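Long-range contacts in peptidyl-prolyl cis-trans isomerase ([Pseudomonas syringae] pv. tomato str. DC3000, PDB 5XB0), which probably catalyses the cis-trans isomerisation of peptide bonds preceding proline in proteins, through the FKBP-type domain contained in this chain: residues A[54-59]-A[71-76]; A[97-102]-A[124-129]; A[29-34]-A[84-89]. All blocks are in the same frame, centred on the assembly; numbering follows the deposited sequence.

Overall arrangement
All three contacts belong to one FKBP fold, and W84 of helix 82-87 ties them together, its indole packing against Y56, V54 and F75 of interaction 1 and against F124 and I101 of interaction 2. Interaction 2 is the buried one: regular antiparallel pairing of two central strands with an aliphatic and aromatic inner face. Interaction 1, partly buried, lies farther out on the same sheet, in which 54-59 is the neighbour of 124-129; it combines a single backbone bridge with aromatic packing inside and an arginine outside. Interaction 3 is likewise partly buried but has no direct hydrogen bond across it: methyl contacts lie on its inner side, and a water links its polar atoms.

Interaction 1. Residues A[54-59]-A[71-76]; sequences VRYVGR and QPQWFR
F75 and Y56 meet through contrasting first torsions: CG of F75 is anti to its carbonyl carbon (chi1 -64°), whereas CG of Y56 stands between its own N and carbonyl carbon (chi1 69°), and the two rings thereby converge beside the crossing of their strands. Y56 CE1 lies 3.7 Å from F75 CE2. With planes 67° apart, the pair is neither a parallel stack nor a T-shaped one, but it gives both rings good carbon contact. V54 adds a methyl: its CG2 sits in the plane of the F75 ring, at the edge, 3.7 Å from CD2. A branched valine suits this place because one methyl can meet the ring while the other stays clear of it.

The backbones join at V54 and Q73, an antiparallel hydrogen-bonded pair. V54 N donates to Q73 O at 2.9 Å, and Q73 N returns the bond to V54 O at 2.9 Å. The CA of P72 also approaches V54 O, at 3.4 Å, in a CA-H...O contact. Since the strand axes run nearly perpendicular, the pairing is confined to this one bridge.

On the outer side the extended chain of R55 runs alongside P72, and P72 CG lies over one face of the guanidinium, 3.6 Å from NH2. The proline offers a compact apolar surface to the flat cation, whose NH1 has a long, weak ion pair with E127. The phenol oxygen of Y56 is hydrogen-bonded to D67. A tartaric acid molecule near this side chain probably comes from the crystallisation liquor, though such molecules can mark a pocket. The chemistry therefore divides the work: two backbone bonds set the crossing, carbon contacts order the rings, and a polar tie to D67 fixes the phenol's hydroxyl.

Interaction 2. Residues A[97-102]-A[124-129]; sequences WRLVIP and FEIELI
The carbonyl oxygen of F124 is gripped by two groups of strand 97-101: L99 N donates a hydrogen bond at 2.9 Å, and R98 CA makes a CA-H...O contact at 3.3 Å. F124 N in turn donates to L99 O over 2.8 Å, in a nearly straight bond (172°), and W97 and I126 form the next hydrogen-bonded pair, with I126 N 2.8 Å from W97 O. Between them R98 and E125 face each other as a non-hydrogen-bonded pair, on the opposite face from L99 and F124. Long polar chains suit these two positions, which are at least partly open to solvent; the R98 guanidinium extends to a salt bridge with E20 of helix 6-21.

On the other face, with CG1 of I101 anti to the carbonyl carbon (chi1 -57°), the extended end of the chain carries CD1 obliquely to the F124 ring, 3.6 Å from its CD2. The ends of L99 and I126 meet methyl to methyl, CD1 to CD1, at 3.8 Å. F124 also packs edge-to-face with W84, and the tartaric acid lies near its side chain. This contact of F124 and W84 inside a curved antiparallel sheet is that of the FKBP fold, whose aromatic-lined pocket probably receives the substrate proline.

Interaction 3. Residues A[29-34]-A[84-89]; sequences LADGIL and WTSALQ
A87 and S86, on the short helix that the FKBP fold packs against its antiparallel sheet, bury the most surface against loop 29-34, and I33 answers them from the loop. The A87 methyl is met by two branched side chains: L29 CD1 approaches to 3.7 Å and I33 CG2 to 3.8 Å. A residue as small as alanine fits here because the helix backbone can come close to the loop while its one methyl is covered by both. I33 reaches it with CG2, the branch anti to the backbone N, while CD1 at the end of the other branch lies 4.2 Å from S86 OG. L99 touches both I33 and A87, with I101 also touching I33, so the loop and the helix rest on the same strand, 96-101.

The loop connects strands 27-28 and 34-37, and is held closed by the bond from L29 N to I33 O, 2.8 Å long. At the bend D31 directs its carboxylate to the S86 side, OD2 lying 4.3 Å from OG.

Toward the outside the contact turns polar. S86 is small enough to keep its hydroxyl near the helix, where OG also has a weak hydrogen bond to S82 O. One water completes the link: it donates to A30 O at 2.9 Å and is hydrogen-bonded to S86 OG, likewise at 2.9 Å.

Interaction 1. Residues A[54-59]-A[71-76]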
loop_
_atom_site.group_PDB
_atom_site.type_symbol
_atom_site.label_atom_id
_atom_site.label_comp_id
_atom_site.label_asym_id
_atom_site.label_seq_id
_atom_site.Cartn_x
_atom_site.Cartn_y
_atom_site.Cartn_z
ATOM N N VAL A 54 2.622 2.587 -12.839
ATOM C CA VAL A 54 3.486 2.667 -11.675
ATOM C C VAL A 54 4.722 1.780 -11.771
ATOM O O VAL A 54 4.740 0.793 -12.498
ATOM C CB VAL A 54 2.726 2.276 -10.383
ATOM C CG1 VAL A 54 1.640 3.315 -10.072
ATOM C CG2 VAL A 54 2.141 0.855 -10.506
ATOM N N ARG A 55 5.760 2.166 -11.039
ATOM C CA ARG A 55 6.763 1.224 -10.572
ATOM C C ARG A 55 6.481 1.008 -9.104
ATOM O O ARG A 55 6.068 1.942 -8.410
ATOM C CB ARG A 55 8.181 1.761 -10.749
ATOM C CG ARG A 55 8.609 1.999 -12.159
ATOM C CD ARG A 55 10.088 2.347 -12.187
ATOM N NE ARG A 55 10.580 2.368 -13.552
ATOM C CZ ARG A 55 10.569 3.448 -14.317
ATOM N NH1 ARG A 55 10.109 4.595 -13.837
ATOM N NH2 ARG A 55 11.032 3.384 -15.554
ATOM N N TYR A 56 6.715 -0.201 -8.606
ATOM C CA TYR A 56 6.433 -0.454 -7.202
ATOM C C TYR A 56 7.270 -1.589 -6.634
ATOM O O TYR A 56 7.726 -2.475 -7.347
ATOM C CB TYR A 56 4.945 -0.760 -6.985
ATOM C CG TYR A 56 4.494 -2.084 -7.559
ATOM C CD1 TYR A 56 4.140 -2.191 -8.900
ATOM C CD2 TYR A 56 4.426 -3.228 -6.768
ATOM C CE1 TYR A 56 3.741 -3.413 -9.449
ATOM C CE2 TYR A 56 4.028 -4.458 -7.311
ATOM C CZ TYR A 56 3.672 -4.535 -8.647
ATOM O OH TYR A 56 3.278 -5.738 -9.196
ATOM N N VAL A 57 7.447 -1.535 -5.323
ATOM C CA VAL A 57 7.991 -2.654 -4.571
ATOM C C VAL A 57 7.056 -2.870 -3.395
ATOM O O VAL A 57 6.775 -1.939 -2.652
ATOM C CB VAL A 57 9.421 -2.395 -4.079
ATOM C CG1 VAL A 57 9.920 -3.611 -3.291
ATOM C CG2 VAL A 57 10.346 -2.140 -5.255
ATOM N N GLY A 58 6.575 -4.099 -3.235
ATOM C CA GLY A 58 5.697 -4.427 -2.124
ATOM C C GLY A 58 6.398 -5.354 -1.154
ATOM O O GLY A 58 6.941 -6.384 -1.558
ATOM N N ARG A 59 6.407 -4.964 0.118
ATOM C CA ARG A 59 7.092 -5.718 1.158
ATOM C C ARG A 59 6.199 -6.078 2.333
ATOM O O ARG A 59 5.276 -5.332 2.687
ATOM C CB ARG A 59 8.290 -4.928 1.682
ATOM C CG ARG A 59 9.313 -4.563 0.623
ATOM C CD ARG A 59 10.391 -3.687 1.220
ATOM N NE ARG A 59 11.653 -4.403 1.326
ATOM C CZ ARG A 59 12.639 -4.300 0.442
ATOM N NH1 ARG A 59 12.515 -3.493 -0.603
ATOM N NH2 ARG A 59 13.754 -4.999 0.612
ATOM N N GLN A 71 8.952 -3.263 -14.949
ATOM C CA GLN A 71 8.858 -2.166 -15.904
ATOM C C GLN A 71 7.667 -1.355 -15.422
ATOM O O GLN A 71 6.891 -1.860 -14.612
ATOM C CB GLN A 71 8.639 -2.677 -17.324
ATOM C CG GLN A 71 7.333 -3.460 -17.460
ATOM C CD GLN A 71 6.937 -3.718 -18.894
ATOM O OE1 GLN A 71 7.478 -3.113 -19.820
ATOM N NE2 GLN A 71 5.984 -4.625 -19.087
ATOM N N PRO A 72 7.502 -0.109 -15.899
ATOM C CA PRO A 72 6.278 0.603 -15.517
ATOM C C PRO A 72 5.047 -0.183 -15.953
ATOM O O PRO A 72 5.030 -0.725 -17.062
ATOM C CB PRO A 72 6.383 1.928 -16.272
ATOM C CG PRO A 72 7.835 2.127 -16.467
ATOM C CD PRO A 72 8.405 0.745 -16.694
ATOM N N GLN A 73 4.062 -0.271 -15.070
ATOM C CA GLN A 73 2.944 -1.183 -15.255
ATOM C C GLN A 73 1.617 -0.472 -15.020
ATOM O O GLN A 73 1.478 0.237 -14.030
ATOM C CB GLN A 73 3.094 -2.363 -14.293
ATOM C CG GLN A 73 2.088 -3.452 -14.474
ATOM C CD GLN A 73 2.486 -4.726 -13.761
ATOM O OE1 GLN A 73 3.504 -4.778 -13.054
ATOM N NE2 GLN A 73 1.684 -5.771 -13.941
ATOM N N TRP A 74 0.652 -0.682 -15.920
ATOM C CA TRP A 74 -0.698 -0.119 -15.789
ATOM C C TRP A 74 -1.622 -0.980 -14.934
ATOM O O TRP A 74 -1.671 -2.210 -15.099
ATOM C CB TRP A 74 -1.345 0.067 -17.167
ATOM C CG TRP A 74 -0.791 1.201 -17.968
ATOM C CD1 TRP A 74 0.117 1.124 -18.983
ATOM C CD2 TRP A 74 -1.116 2.590 -17.825
ATOM N NE1 TRP A 74 0.378 2.377 -19.481
ATOM C CE2 TRP A 74 -0.375 3.295 -18.792
ATOM C CE3 TRP A 74 -1.961 3.304 -16.973
ATOM C CZ2 TRP A 74 -0.437 4.683 -18.920
ATOM C CZ3 TRP A 74 -2.037 4.687 -17.116
ATOM C CH2 TRP A 74 -1.274 5.357 -18.077
ATOM N N PHE A 75 -2.363 -0.322 -14.041
ATOM C CA PHE A 75 -3.400 -0.969 -13.220
ATOM C C PHE A 75 -4.672 -0.128 -13.204
ATOM O O PHE A 75 -4.606 1.096 -13.173
ATOM C CB PHE A 75 -2.931 -1.154 -11.778
ATOM C CG PHE A 75 -1.770 -2.074 -11.623
ATOM C CD1 PHE A 75 -1.937 -3.448 -11.739
ATOM C CD2 PHE A 75 -0.510 -1.577 -11.345
ATOM C CE1 PHE A 75 -0.862 -4.301 -11.579
ATOM C CE2 PHE A 75 0.568 -2.429 -11.186
ATOM C CZ PHE A 75 0.389 -3.794 -11.304
ATOM N N ARG A 76 -5.828 -0.784 -13.197
ATOM C CA ARG A 76 -7.088 -0.094 -12.926
ATOM C C ARG A 76 -7.249 0.105 -11.429
ATOM O O ARG A 76 -7.147 -0.856 -10.660
ATOM C CB ARG A 76 -8.278 -0.887 -13.476
ATOM C CG ARG A 76 -8.377 -0.857 -14.972
ATOM C CD ARG A 76 -9.532 -1.690 -15.475
ATOM N NE ARG A 76 -10.807 -1.253 -14.915
ATOM C CZ ARG A 76 -11.963 -1.317 -15.567
ATOM N NH1 ARG A 76 -11.998 -1.787 -16.809
ATOM N NH2 ARG A 76 -13.078 -0.903 -14.985
#

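Interaction 2. Residues A[97-102]-A[124-129]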
loop_
_atom_site.group_PDB
_atom_site.type_symbol
_atom_site.label_atom_id
_atom_site.label_comp_id
_atom_site.label_asym_id
_atom_site.label_seq_id
_atom_site.Cartn_x
_atom_site.Cartn_y
_atom_site.Cartn_z
ATOM N N TRP A 97 6.133 7.700 -3.365
ATOM C CA TRP A 97 5.510 7.571 -2.050
ATOM C C TRP A 97 5.782 6.227 -1.400
ATOM O O TRP A 97 5.849 5.204 -2.083
ATOM C CB TRP A 97 3.990 7.742 -2.153
ATOM C CG TRP A 97 3.523 9.157 -2.254
ATOM C CD1 TRP A 97 4.296 10.277 -2.394
ATOM C CD2 TRP A 97 2.167 9.607 -2.200
ATOM N NE1 TRP A 97 3.499 11.402 -2.430
ATOM C CE2 TRP A 97 2.190 11.016 -2.299
ATOM C CE3 TRP A 97 0.929 8.955 -2.062
ATOM C CZ2 TRP A 97 1.026 11.788 -2.292
ATOM C CZ3 TRP A 97 -0.225 9.726 -2.033
ATOM C CH2 TRP A 97 -0.162 11.127 -2.149
ATOM N N ARG A 98 5.913 6.240 -0.074
ATOM C CA ARG A 98 5.858 5.033 0.732
ATOM C C ARG A 98 4.461 4.945 1.320
ATOM O O ARG A 98 3.956 5.923 1.872
ATOM C CB ARG A 98 6.928 5.064 1.834
ATOM C CG ARG A 98 6.866 3.892 2.819
ATOM C CD ARG A 98 8.116 3.934 3.704
ATOM N NE ARG A 98 8.312 2.756 4.541
ATOM C CZ ARG A 98 7.749 2.617 5.734
ATOM N NH1 ARG A 98 6.943 3.570 6.179
ATOM N NH2 ARG A 98 7.974 1.529 6.469
ATOM N N LEU A 99 3.811 3.805 1.132
ATOM C CA LEU A 99 2.490 3.558 1.706
ATOM C C LEU A 99 2.546 2.384 2.652
ATOM O O LEU A 99 3.057 1.328 2.290
ATOM C CB LEU A 99 1.454 3.255 0.618
ATOM C CG LEU A 99 1.161 4.315 -0.432
ATOM C CD1 LEU A 99 0.071 3.804 -1.378
ATOM C CD2 LEU A 99 0.726 5.624 0.228
ATOM N N VAL A 100 1.986 2.544 3.843
ATOM C CA VAL A 100 1.784 1.417 4.741
ATOM C C VAL A 100 0.289 1.177 4.806
ATOM O O VAL A 100 -0.467 2.069 5.175
ATOM C CB VAL A 100 2.342 1.671 6.155
ATOM C CG1 VAL A 100 2.203 0.418 7.010
ATOM C CG2 VAL A 100 3.807 2.079 6.080
ATOM N N ILE A 101 -0.127 -0.023 4.426
ATOM C CA ILE A 101 -1.542 -0.322 4.232
ATOM C C ILE A 101 -1.979 -1.381 5.233
ATOM O O ILE A 101 -1.410 -2.482 5.261
ATOM C CB ILE A 101 -1.792 -0.796 2.774
ATOM C CG1 ILE A 101 -1.294 0.290 1.804
ATOM C CG2 ILE A 101 -3.257 -1.122 2.536
ATOM C CD1 ILE A 101 -1.413 -0.072 0.344
ATOM N N PRO A 102 -2.984 -1.060 6.069
ATOM C CA PRO A 102 -3.482 -2.060 7.026
ATOM C C PRO A 102 -4.078 -3.249 6.312
ATOM O O PRO A 102 -4.534 -3.120 5.169
ATOM C CB PRO A 102 -4.553 -1.301 7.831
ATOM C CG PRO A 102 -4.978 -0.195 6.937
ATOM C CD PRO A 102 -3.762 0.190 6.114
ATOM N N PHE A 124 4.474 -0.513 0.728
ATOM C CA PHE A 124 4.775 -0.289 -0.686
ATOM C C PHE A 124 5.663 0.915 -0.889
ATOM O O PHE A 124 5.517 1.921 -0.207
ATOM C CB PHE A 124 3.494 -0.065 -1.485
ATOM C CG PHE A 124 2.674 -1.292 -1.676
ATOM C CD1 PHE A 124 2.880 -2.105 -2.776
ATOM C CD2 PHE A 124 1.673 -1.619 -0.777
ATOM C CE1 PHE A 124 2.105 -3.246 -2.964
ATOM C CE2 PHE A 124 0.902 -2.766 -0.959
ATOM C CZ PHE A 124 1.120 -3.571 -2.059
ATOM N N GLU A 125 6.582 0.820 -1.841
ATOM C CA GLU A 125 7.179 2.022 -2.387
ATOM C C GLU A 125 6.683 2.149 -3.822
ATOM O O GLU A 125 6.797 1.202 -4.585
ATOM C CB GLU A 125 8.703 1.962 -2.308
ATOM C CG GLU A 125 9.190 2.027 -0.864
ATOM C CD GLU A 125 10.617 2.517 -0.729
ATOM O OE1 GLU A 125 11.140 3.123 -1.691
ATOM O OE2 GLU A 125 11.210 2.303 0.350
ATOM N N ILE A 126 6.103 3.299 -4.163
ATOM C CA ILE A 126 5.430 3.485 -5.444
ATOM C C ILE A 126 5.898 4.756 -6.129
ATOM O O ILE A 126 5.949 5.810 -5.512
ATOM C CB ILE A 126 3.899 3.555 -5.264
ATOM C CG1 ILE A 126 3.381 2.275 -4.608
ATOM C CG2 ILE A 126 3.203 3.806 -6.598
ATOM C CD1 ILE A 126 1.920 2.318 -4.284
ATOM N N GLU A 127 6.259 4.642 -7.401
ATOM C CA GLU A 127 6.512 5.806 -8.245
ATOM C C GLU A 127 5.379 5.923 -9.252
ATOM O O GLU A 127 5.102 4.974 -9.989
ATOM C CB GLU A 127 7.853 5.697 -8.972
ATOM C CG GLU A 127 8.143 6.947 -9.811
ATOM C CD GLU A 127 9.471 6.904 -10.530
ATOM O OE1 GLU A 127 9.959 7.995 -10.904
ATOM O OE2 GLU A 127 10.015 5.791 -10.730
ATOM N N LEU A 128 4.708 7.070 -9.276
ATOM C CA LEU A 128 3.601 7.237 -10.210
ATOM C C LEU A 128 4.124 7.861 -11.512
ATOM O O LEU A 128 4.529 9.023 -11.549
ATOM C CB LEU A 128 2.491 8.085 -9.586
ATOM C CG LEU A 128 1.234 8.239 -10.440
ATOM C CD1 LEU A 128 0.547 6.893 -10.759
ATOM C CD2 LEU A 128 0.263 9.163 -9.749
ATOM N N ILE A 129 4.115 7.073 -12.578
ATOM C CA ILE A 129 4.706 7.479 -13.847
ATOM C C ILE A 129 3.711 8.230 -14.725
ATOM O O ILE A 129 4.067 9.187 -15.425
ATOM C CB ILE A 129 5.237 6.249 -14.614
ATOM C CG1 ILE A 129 6.210 5.460 -13.741
ATOM C CG2 ILE A 129 5.906 6.657 -15.921
ATOM C CD1 ILE A 129 7.371 6.275 -13.270
#

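Interaction 3. Residues A[29-34]-A[84-89]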
loop_
_atom_site.group_PDB
_atom_site.type_symbol
_atom_site.label_atom_id
_atom_site.label_comp_id
_atom_site.label_asym_id
_atom_site.label_seq_id
_atom_site.Cartn_x
_atom_site.Cartn_y
_atom_site.Cartn_z
ATOM N N LEU A 29 -3.889 8.929 5.432
ATOM C CA LEU A 29 -4.906 9.068 4.399
ATOM C C LEU A 29 -6.183 8.353 4.830
ATOM O O LEU A 29 -6.303 7.906 5.980
ATOM C CB LEU A 29 -4.383 8.511 3.072
ATOM C CG LEU A 29 -2.982 8.982 2.638
ATOM C CD1 LEU A 29 -2.568 8.269 1.361
ATOM C CD2 LEU A 29 -2.965 10.500 2.420
ATOM N N ALA A 30 -7.159 8.272 3.931
ATOM C CA ALA A 30 -8.402 7.577 4.249
ATOM C C ALA A 30 -8.146 6.127 4.633
ATOM O O ALA A 30 -7.179 5.510 4.167
ATOM C CB ALA A 30 -9.360 7.642 3.072
ATOM N N ASP A 31 -9.005 5.602 5.508
ATOM C CA ASP A 31 -9.033 4.172 5.822
ATOM C C ASP A 31 -7.721 3.647 6.412
ATOM O O ASP A 31 -7.387 2.477 6.249
ATOM C CB ASP A 31 -9.404 3.372 4.569
ATOM C CG ASP A 31 -10.798 3.710 4.061
ATOM O OD1 ASP A 31 -11.697 3.951 4.903
ATOM O OD2 ASP A 31 -11.002 3.742 2.829
ATOM N N GLY A 32 -6.992 4.517 7.099
ATOM C CA GLY A 32 -5.826 4.087 7.855
ATOM C C GLY A 32 -4.534 3.894 7.068
ATOM O O GLY A 32 -3.533 3.471 7.642
ATOM N N ILE A 33 -4.541 4.198 5.777
ATOM C CA ILE A 33 -3.318 4.110 4.980
ATOM C C ILE A 33 -2.367 5.226 5.401
ATOM O O ILE A 33 -2.784 6.379 5.566
ATOM C CB ILE A 33 -3.597 4.192 3.453
ATOM C CG1 ILE A 33 -4.190 2.880 2.935
ATOM C CG2 ILE A 33 -2.298 4.430 2.676
ATOM C CD1 ILE A 33 -5.617 2.625 3.315
ATOM N N LEU A 34 -1.092 4.881 5.584
ATOM C CA LEU A 34 -0.082 5.837 6.027
ATOM C C LEU A 34 0.899 6.143 4.912
ATOM O O LEU A 34 1.505 5.235 4.351
ATOM C CB LEU A 34 0.677 5.296 7.233
ATOM C CG LEU A 34 -0.189 4.781 8.380
ATOM C CD1 LEU A 34 0.656 4.030 9.414
ATOM C CD2 LEU A 34 -0.935 5.935 9.046
ATOM N N TRP A 84 -4.790 0.805 -2.322
ATOM C CA TRP A 84 -4.293 1.542 -3.493
ATOM C C TRP A 84 -5.386 2.443 -4.070
ATOM O O TRP A 84 -5.139 3.595 -4.437
ATOM C CB TRP A 84 -3.804 0.589 -4.589
ATOM C CG TRP A 84 -2.397 0.073 -4.434
ATOM C CD1 TRP A 84 -1.750 -0.225 -3.271
ATOM C CD2 TRP A 84 -1.478 -0.208 -5.493
ATOM N NE1 TRP A 84 -0.476 -0.676 -3.542
ATOM C CE2 TRP A 84 -0.290 -0.678 -4.900
ATOM C CE3 TRP A 84 -1.550 -0.111 -6.889
ATOM C CZ2 TRP A 84 0.825 -1.042 -5.654
ATOM C CZ3 TRP A 84 -0.436 -0.474 -7.642
ATOM C CH2 TRP A 84 0.731 -0.938 -7.020
ATOM N N THR A 85 -6.595 1.899 -4.176
ATOM C CA THR A 85 -7.707 2.649 -4.742
ATOM C C THR A 85 -7.887 4.008 -4.078
ATOM O O THR A 85 -8.022 5.027 -4.743
ATOM C CB THR A 85 -9.013 1.868 -4.619
ATOM O OG1 THR A 85 -8.852 0.581 -5.229
ATOM C CG2 THR A 85 -10.140 2.623 -5.323
ATOM N N SER A 86 -7.910 4.019 -2.754
ATOM C CA SER A 86 -8.124 5.265 -2.046
ATOM C C SER A 86 -6.861 6.110 -2.008
ATOM O O SER A 86 -6.912 7.305 -2.259
ATOM C CB SER A 86 -8.621 5.003 -0.623
ATOM O OG SER A 86 -7.737 4.147 0.068
ATOM N N ALA A 87 -5.730 5.501 -1.675
ATOM C CA ALA A 87 -4.539 6.305 -1.435
ATOM C C ALA A 87 -4.052 6.976 -2.714
ATOM O O ALA A 87 -3.668 8.148 -2.700
ATOM C CB ALA A 87 -3.430 5.451 -0.833
ATOM N N LEU A 88 -4.082 6.246 -3.824
ATOM C CA LEU A 88 -3.433 6.766 -5.026
ATOM C C LEU A 88 -4.220 7.915 -5.671
ATOM O O LEU A 88 -3.673 8.681 -6.469
ATOM C CB LEU A 88 -3.190 5.640 -6.027
ATOM C CG LEU A 88 -2.170 4.596 -5.563
ATOM C CD1 LEU A 88 -1.855 3.586 -6.675
ATOM C CD2 LEU A 88 -0.888 5.269 -5.067
ATOM N N GLN A 89 -5.490 8.078 -5.303
ATOM C CA GLN A 89 -6.240 9.245 -5.787
ATOM C C GLN A 89 -5.649 10.564 -5.292
ATOM O O GLN A 89 -5.948 11.628 -5.837
ATOM C CB GLN A 89 -7.702 9.148 -5.356
ATOM C CG GLN A 89 -8.460 8.089 -6.119
ATOM C CD GLN A 89 -9.886 7.958 -5.633
ATOM O OE1 GLN A 89 -10.705 8.870 -5.804
ATOM N NE2 GLN A 89 -10.184 6.834 -4.993
HETATM O O HOH W 1 -6.128 6.001 1.522
#